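Local structure of CS1 fimbrial subunit A (Escherichia coli, 4HJI) at residues A95-P98 with G103-I106. The protein forms, as a pilin subunit, the CS1 fimbriae, surface filaments that enable enterotoxigenic bacteria to colonize the epithelium of specific host organs. Residues are numbered along the deposited sequence; the frame is centred on the assembly and turned at random.
Sequences AGKP and GITI
Lys97 and Ile104 press together where two short strands of the immunoglobulin-like beta-sandwich of this chaperone-usher pilin come together near the surface. Strand 97-98, which returns along strand 87-94 after a two-residue type I' hairpin turn with Ala95 and Gly96 at its central positions, lies across from strand 104-106. The two segments meet through side chains, with Lys97 CA 8.5 Å from Ile104 CA, and backbone bonds of Ile104 with Val70 and of Ile106 with Val68 tie strand 104-106 to strand 68-80. The tight spot is the tip of Ile104: its CD1 sits 3.4 Å from Lys97 CB, closer than ordinary carbon-carbon contact. A chi1 of 71° places CG1 of Ile104 between its backbone N and carbonyl carbon, and the extended chi2 of 169° carries CD1 straight on to Lys97. The same methyl comes within 4.0 Å of Pro98 O. Beside it, the aliphatic chain of Lys97 runs obliquely past Ile106, with Lys97 CD 4.1 Å from Ile106 CG1. Ile106 is buried, also touching Phe94 and Val70, and marks the inward side of the contact. Packing is looser toward Ala95, whose CB reaches Ile106 CD1 only at 4.3 Å. On the outer side Pro98 is exposed, its CB directed away from strand 104-106, while the CB of Thr105 is turned away and its side chain touches Val69 and Ser157. Lys97 thus spends its methylenes on the isoleucines and its charge beyond them, in a salt bridge with Asp110 from the short helix 108-111. Bends at chi2 and chi4 also bring its ammonium back over the turn, where NZ donates to Ala95 O at 2.9 Å, tilted 16° from the carbonyl plane.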
loop_
_atom_site.group_PDB
_atom_site.type_symbol
_atom_site.label_atom_id
_atom_site.label_comp_id
_atom_site.label_asym_id
_atom_site.label_seq_id
_atom_site.Cartn_x
_atom_site.Cartn_y
_atom_site.Cartn_z
ATOM N N ALA A 95 7.298 -3.807 3.872
ATOM C CA ALA A 95 8.404 -4.554 4.462
ATOM C C ALA A 95 9.745 -3.945 4.078
ATOM O O ALA A 95 10.716 -4.674 3.859
ATOM C CB ALA A 95 8.335 -6.013 4.014
ATOM N N GLY A 96 9.799 -2.612 3.966
ATOM C CA GLY A 96 11.044 -1.900 3.683
ATOM C C GLY A 96 11.509 -1.960 2.233
ATOM O O GLY A 96 12.642 -1.603 1.939
ATOM N N LYS A 97 10.636 -2.417 1.337
ATOM C CA LYS A 97 10.910 -2.487 -0.102
ATOM C C LYS A 97 9.843 -1.679 -0.879
ATOM O O LYS A 97 8.664 -1.752 -0.569
ATOM C CB LYS A 97 10.874 -3.953 -0.547
ATOM C CG LYS A 97 11.925 -4.828 0.127
ATOM C CD LYS A 97 11.343 -6.097 0.738
ATOM C CE LYS A 97 12.331 -6.779 1.689
ATOM N NZ LYS A 97 11.622 -7.250 2.932
ATOM N N PRO A 98 10.254 -0.905 -1.898
ATOM C CA PRO A 98 9.285 -0.189 -2.722
ATOM C C PRO A 98 8.539 -1.172 -3.614
ATOM O O PRO A 98 9.142 -2.117 -4.138
ATOM C CB PRO A 98 10.165 0.763 -3.558
ATOM C CG PRO A 98 11.454 0.081 -3.626
ATOM C CD PRO A 98 11.634 -0.605 -2.306
ATOM N N GLY A 103 6.214 -7.672 -9.574
ATOM C CA GLY A 103 6.176 -8.338 -8.283
ATOM C C GLY A 103 7.541 -8.437 -7.649
ATOM O O GLY A 103 8.545 -8.630 -8.348
ATOM N N ILE A 104 7.573 -8.259 -6.329
ATOM C CA ILE A 104 8.742 -8.591 -5.536
ATOM C C ILE A 104 8.396 -9.718 -4.569
ATOM O O ILE A 104 7.271 -9.807 -4.070
ATOM C CB ILE A 104 9.334 -7.362 -4.801
ATOM C CG1 ILE A 104 8.469 -6.865 -3.644
ATOM C CG2 ILE A 104 9.586 -6.227 -5.786
ATOM C CD1 ILE A 104 9.195 -5.841 -2.795
ATOM N N THR A 105 9.372 -10.586 -4.327
ATOM C CA THR A 105 9.203 -11.693 -3.411
ATOM C C THR A 105 9.828 -11.341 -2.076
ATOM O O THR A 105 10.962 -10.855 -2.008
ATOM C CB THR A 105 9.824 -12.991 -3.940
ATOM O OG1 THR A 105 9.197 -13.351 -5.176
ATOM C CG2 THR A 105 9.629 -14.119 -2.930
ATOM N N ILE A 106 9.077 -11.579 -1.011
ATOM C CA ILE A 106 9.586 -11.455 0.345
ATOM C C ILE A 106 9.729 -12.874 0.891
ATOM O O ILE A 106 8.727 -13.571 1.057
ATOM C CB ILE A 106 8.632 -10.594 1.185
ATOM C CG1 ILE A 106 8.627 -9.168 0.610
ATOM C CG2 ILE A 106 9.039 -10.581 2.655
ATOM C CD1 ILE A 106 7.287 -8.515 0.668
#